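Carbonic anhydrase (Sordaria macrospora, PDB 4O1J) probably catalyses the reversible hydration of carbon dioxide to hydrogencarbonate and a proton, as a zinc-dependent beta-class carbonic anhydrase. Local coordinates at residues P137-L149 with V159-I171. Numbering follows the deposited sequence.
Sequences PLKTVRYNHAEEL and VIRIAQLNVEAGI
Glu-148 OE1 takes from Arg-161 NE a hydrogen bond of 2.8 Å that is part of a salt bridge between the two segments. The carboxylate, carried on an extended chain, lies at the guanidinium edge, but NE meets OE1 from above the carboxylate plane and the bond is bent, 142° at the hydrogen. The Arg-161 chain bends at chi2, which brings NE to the glutamate, while NH1 reaches one turn on in its own helix, to Gln-164 OE1 at 2.9 Å; two acceptors thus fix the rotation of the guanidinium group. Next to it, Leu-165 CD1 sits over one face of the His-145 ring in a CH-pi contact, 4.0 Å from the centroid. The ring is held from its edge, where ND1 donates to a lone pair of Val-141 O at 2.9 Å, a bond that ties the residue between helices 136-144 and 146-151, N-cap of the second, to the last turn of the first. These two short helices pack on helix 155-176, whose other flank touches strands 190-197 and 202-206 of the beta-carbonic anhydrase sheet; the axes of segments 137-144 and 159-171 run at 111° to each other. In the apolar centre Ile-162 is a knob among Leu-138, Val-141, Arg-142 and Leu-149. With CG1 anti to the backbone N (chi1 -172°), its CD1 extends to Leu-149 CD1 at 3.5 Å and to Val-141 CG1. The same CG1 of Val-141 also touches Leu-165 CB, at 3.6 Å. The Leu-138 side chain, about 8 Å from the bound zinc ion, crosses that of Asn-166 at about a right angle, with Leu-138 CG 3.4 Å from Asn-166 OD1.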
loop_
_atom_site.group_PDB
_atom_site.type_symbol
_atom_site.label_atom_id
_atom_site.label_comp_id
_atom_site.label_asym_id
_atom_site.label_seq_id
_atom_site.Cartn_x
_atom_site.Cartn_y
_atom_site.Cartn_z
ATOM N N PRO A 137 0.221 2.025 -13.217
ATOM C CA PRO A 137 0.586 3.381 -13.662
ATOM C C PRO A 137 1.518 3.412 -14.881
ATOM O O PRO A 137 1.600 4.448 -15.548
ATOM C CB PRO A 137 1.288 3.980 -12.433
ATOM C CG PRO A 137 1.712 2.812 -11.617
ATOM C CD PRO A 137 0.649 1.781 -11.827
ATOM N N LEU A 138 2.205 2.306 -15.161
ATOM C CA LEU A 138 3.012 2.185 -16.377
ATOM C C LEU A 138 2.110 1.845 -17.562
ATOM O O LEU A 138 2.331 2.302 -18.685
ATOM C CB LEU A 138 4.104 1.126 -16.212
ATOM C CG LEU A 138 5.551 1.536 -16.506
ATOM C CD1 LEU A 138 6.462 0.319 -16.514
ATOM C CD2 LEU A 138 5.652 2.288 -17.818
ATOM N N LYS A 139 1.097 1.024 -17.298
ATOM C CA LYS A 139 0.077 0.699 -18.288
ATOM C C LYS A 139 -0.704 1.963 -18.638
ATOM O O LYS A 139 -1.143 2.139 -19.774
ATOM C CB LYS A 139 -0.859 -0.391 -17.753
ATOM C CG LYS A 139 -1.458 -1.307 -18.812
ATOM C CD LYS A 139 -0.551 -2.520 -19.047
ATOM C CE LYS A 139 -1.224 -3.628 -19.854
ATOM N NZ LYS A 139 -1.962 -3.139 -21.052
ATOM N N THR A 140 -0.853 2.857 -17.662
ATOM C CA THR A 140 -1.528 4.130 -17.900
ATOM C C THR A 140 -0.705 5.019 -18.817
ATOM O O THR A 140 -1.243 5.679 -19.698
ATOM C CB THR A 140 -1.816 4.879 -16.580
ATOM O OG1 THR A 140 -2.752 4.127 -15.800
ATOM C CG2 THR A 140 -2.408 6.254 -16.860
ATOM N N VAL A 141 0.608 5.010 -18.626
ATOM C CA VAL A 141 1.514 5.735 -19.512
ATOM C C VAL A 141 1.465 5.127 -20.919
ATOM O O VAL A 141 1.581 5.837 -21.921
ATOM C CB VAL A 141 2.957 5.727 -18.965
ATOM C CG1 VAL A 141 3.927 6.313 -19.976
ATOM C CG2 VAL A 141 3.018 6.518 -17.673
ATOM N N ARG A 142 1.269 3.813 -20.984
ATOM C CA ARG A 142 1.150 3.114 -22.260
ATOM C C ARG A 142 -0.029 3.652 -23.049
ATOM O O ARG A 142 0.090 3.967 -24.236
ATOM C CB ARG A 142 0.973 1.608 -22.044
ATOM C CG ARG A 142 1.463 0.747 -23.189
ATOM C CD ARG A 142 0.472 -0.341 -23.542
ATOM N NE ARG A 142 -0.538 0.160 -24.465
ATOM C CZ ARG A 142 -0.395 0.187 -25.789
ATOM N NH1 ARG A 142 0.718 -0.270 -26.349
ATOM N NH2 ARG A 142 -1.368 0.669 -26.555
ATOM N N TYR A 143 -1.161 3.772 -22.366
ATOM C CA TYR A 143 -2.419 4.165 -22.987
ATOM C C TYR A 143 -2.378 5.596 -23.503
ATOM O O TYR A 143 -2.966 5.910 -24.536
ATOM C CB TYR A 143 -3.563 4.026 -21.984
ATOM C CG TYR A 143 -3.811 2.613 -21.499
ATOM C CD1 TYR A 143 -3.401 1.512 -22.247
ATOM C CD2 TYR A 143 -4.468 2.380 -20.292
ATOM C CE1 TYR A 143 -3.635 0.219 -21.804
ATOM C CE2 TYR A 143 -4.707 1.091 -19.841
ATOM C CZ TYR A 143 -4.289 0.014 -20.601
ATOM O OH TYR A 143 -4.524 -1.270 -20.158
ATOM N N ASN A 144 -1.680 6.465 -22.779
ATOM C CA ASN A 144 -1.660 7.883 -23.115
ATOM C C ASN A 144 -0.638 8.225 -24.194
ATOM O O ASN A 144 -0.653 9.325 -24.743
ATOM C CB ASN A 144 -1.368 8.719 -21.867
ATOM C CG ASN A 144 -2.377 8.491 -20.758
ATOM O OD1 ASN A 144 -3.510 8.077 -21.007
ATOM N ND2 ASN A 144 -1.967 8.761 -19.519
ATOM N N HIS A 145 0.239 7.276 -24.506
ATOM C CA HIS A 145 1.238 7.478 -25.550
ATOM C C HIS A 145 1.198 6.344 -26.560
ATOM O O HIS A 145 2.203 6.043 -27.205
ATOM C CB HIS A 145 2.637 7.603 -24.951
ATOM C CG HIS A 145 2.762 8.706 -23.948
ATOM N ND1 HIS A 145 2.286 8.595 -22.659
ATOM C CD2 HIS A 145 3.275 9.952 -24.056
ATOM C CE1 HIS A 145 2.519 9.722 -22.009
ATOM N NE2 HIS A 145 3.115 10.563 -22.834
ATOM N N ALA A 146 0.030 5.720 -26.687
ATOM C CA ALA A 146 -0.125 4.545 -27.533
ATOM C C ALA A 146 0.255 4.839 -28.981
ATOM O O ALA A 146 0.859 4.000 -29.638
ATOM C CB ALA A 146 -1.547 4.025 -27.455
ATOM N N GLU A 147 -0.088 6.027 -29.472
ATOM C CA GLU A 147 0.270 6.404 -30.838
ATOM C C GLU A 147 1.777 6.387 -31.058
ATOM O O GLU A 147 2.260 5.807 -32.033
ATOM C CB GLU A 147 -0.275 7.784 -31.195
ATOM C CG GLU A 147 -1.786 7.857 -31.283
ATOM C CD GLU A 147 -2.264 9.207 -31.793
ATOM O OE1 GLU A 147 -1.843 9.608 -32.905
ATOM O OE2 GLU A 147 -3.055 9.868 -31.079
ATOM N N GLU A 148 2.510 7.037 -30.157
ATOM C CA GLU A 148 3.960 7.130 -30.272
ATOM C C GLU A 148 4.609 5.769 -30.089
ATOM O O GLU A 148 5.518 5.392 -30.835
ATOM C CB GLU A 148 4.537 8.102 -29.247
ATOM C CG GLU A 148 6.048 7.986 -29.111
ATOM C CD GLU A 148 6.616 8.910 -28.058
ATOM O OE1 GLU A 148 7.860 9.049 -28.001
ATOM O OE2 GLU A 148 5.818 9.500 -27.294
ATOM N N LEU A 149 4.138 5.033 -29.090
ATOM C CA LEU A 149 4.724 3.745 -28.777
ATOM C C LEU A 149 4.490 2.733 -29.893
ATOM O O LEU A 149 5.397 1.984 -30.257
ATOM C CB LEU A 149 4.175 3.220 -27.455
ATOM C CG LEU A 149 4.567 3.997 -26.192
ATOM C CD1 LEU A 149 3.873 3.410 -24.981
ATOM C CD2 LEU A 149 6.081 3.998 -25.986
ATOM N N VAL A 159 10.371 -0.538 -25.871
ATOM C CA VAL A 159 10.526 -0.813 -24.446
ATOM C C VAL A 159 11.336 0.297 -23.777
ATOM O O VAL A 159 10.977 0.775 -22.691
ATOM C CB VAL A 159 11.194 -2.177 -24.216
ATOM C CG1 VAL A 159 11.576 -2.355 -22.747
ATOM C CG2 VAL A 159 10.272 -3.289 -24.686
ATOM N N ILE A 160 12.401 0.731 -24.453
ATOM C CA ILE A 160 13.220 1.834 -23.960
ATOM C C ILE A 160 12.365 3.095 -23.838
ATOM O O ILE A 160 12.407 3.797 -22.818
ATOM C CB ILE A 160 14.435 2.113 -24.897
ATOM C CG1 ILE A 160 15.483 1.006 -24.778
ATOM C CG2 ILE A 160 15.088 3.447 -24.566
ATOM C CD1 ILE A 160 16.613 1.134 -25.765
ATOM N N ARG A 161 11.554 3.357 -24.860
ATOM C CA ARG A 161 10.746 4.569 -24.863
ATOM C C ARG A 161 9.727 4.576 -23.723
ATOM O O ARG A 161 9.624 5.561 -22.977
ATOM C CB ARG A 161 10.033 4.736 -26.200
ATOM C CG ARG A 161 9.310 6.054 -26.310
ATOM C CD ARG A 161 10.294 7.188 -26.058
ATOM N NE ARG A 161 9.628 8.480 -25.939
ATOM C CZ ARG A 161 10.144 9.533 -25.307
ATOM N NH1 ARG A 161 11.329 9.441 -24.713
ATOM N NH2 ARG A 161 9.460 10.672 -25.248
ATOM N N ILE A 162 8.994 3.477 -23.564
ATOM C CA ILE A 162 8.006 3.426 -22.494
ATOM C C ILE A 162 8.705 3.518 -21.133
ATOM O O ILE A 162 8.161 4.122 -20.203
ATOM C CB ILE A 162 7.111 2.148 -22.590
ATOM C CG1 ILE A 162 5.960 2.208 -21.586
ATOM C CG2 ILE A 162 7.892 0.900 -22.298
ATOM C CD1 ILE A 162 5.066 3.393 -21.738
ATOM N N ALA A 163 9.939 3.013 -21.033
ATOM C CA ALA A 163 10.681 3.122 -19.770
ATOM C C ALA A 163 11.079 4.575 -19.461
ATOM O O ALA A 163 11.039 5.015 -18.294
ATOM C CB ALA A 163 11.900 2.234 -19.802
ATOM N N GLN A 164 11.417 5.324 -20.511
ATOM C CA GLN A 164 11.755 6.742 -20.363
ATOM C C GLN A 164 10.541 7.600 -20.004
ATOM O O GLN A 164 10.636 8.535 -19.187
ATOM C CB GLN A 164 12.391 7.274 -21.644
ATOM C CG GLN A 164 13.654 6.545 -22.056
ATOM C CD GLN A 164 14.191 7.043 -23.373
ATOM O OE1 GLN A 164 13.435 7.490 -24.234
ATOM N NE2 GLN A 164 15.505 6.983 -23.537
ATOM N N LEU A 165 9.401 7.285 -20.616
ATOM C CA LEU A 165 8.171 8.001 -20.309
ATOM C C LEU A 165 7.801 7.711 -18.865
ATOM O O LEU A 165 7.270 8.577 -18.156
ATOM C CB LEU A 165 7.035 7.587 -21.245
ATOM C CG LEU A 165 7.168 7.947 -22.724
ATOM C CD1 LEU A 165 6.067 7.272 -23.524
ATOM C CD2 LEU A 165 7.130 9.448 -22.915
ATOM N N ASN A 166 8.111 6.493 -18.428
ATOM C CA ASN A 166 7.878 6.113 -17.044
ATOM C C ASN A 166 8.739 6.928 -16.082
ATOM O O ASN A 166 8.261 7.370 -15.023
ATOM C CB ASN A 166 8.149 4.622 -16.855
ATOM C CG ASN A 166 7.877 4.160 -15.443
ATOM O OD1 ASN A 166 6.756 4.276 -14.947
ATOM N ND2 ASN A 166 8.905 3.630 -14.785
ATOM N N VAL A 167 9.996 7.157 -16.456
ATOM C CA VAL A 167 10.844 8.025 -15.646
ATOM C C VAL A 167 10.265 9.431 -15.560
ATOM O O VAL A 167 10.236 10.035 -14.486
ATOM C CB VAL A 167 12.275 8.121 -16.202
ATOM C CG1 VAL A 167 13.101 9.132 -15.401
ATOM C CG2 VAL A 167 12.932 6.767 -16.175
ATOM N N GLU A 168 9.801 9.950 -16.693
ATOM C CA GLU A 168 9.238 11.299 -16.721
ATOM C C GLU A 168 8.015 11.429 -15.792
ATOM O O GLU A 168 7.879 12.413 -15.026
ATOM C CB GLU A 168 8.876 11.677 -18.161
ATOM C CG GLU A 168 10.096 12.044 -19.010
ATOM C CD GLU A 168 9.797 12.113 -20.503
ATOM O OE1 GLU A 168 8.619 11.943 -20.884
ATOM O OE2 GLU A 168 10.743 12.333 -21.297
ATOM N N ALA A 169 7.149 10.419 -15.834
ATOM C CA ALA A 169 5.946 10.432 -15.006
ATOM C C ALA A 169 6.323 10.373 -13.527
ATOM O O ALA A 169 5.768 11.115 -12.684
ATOM C CB ALA A 169 5.031 9.270 -15.375
ATOM N N GLY A 170 7.296 9.517 -13.219
ATOM C CA GLY A 170 7.723 9.356 -11.845
ATOM C C GLY A 170 8.322 10.647 -11.316
ATOM O O GLY A 170 8.127 11.005 -10.151
ATOM N N ILE A 171 9.039 11.358 -12.185
ATOM C CA ILE A 171 9.589 12.655 -11.822
ATOM C C ILE A 171 8.455 13.609 -11.466
ATOM O O ILE A 171 8.515 14.263 -10.428
ATOM C CB ILE A 171 10.444 13.259 -12.951
ATOM C CG1 ILE A 171 11.768 12.502 -13.081
ATOM C CG2 ILE A 171 10.738 14.723 -12.670
ATOM C CD1 ILE A 171 12.685 12.661 -11.891
#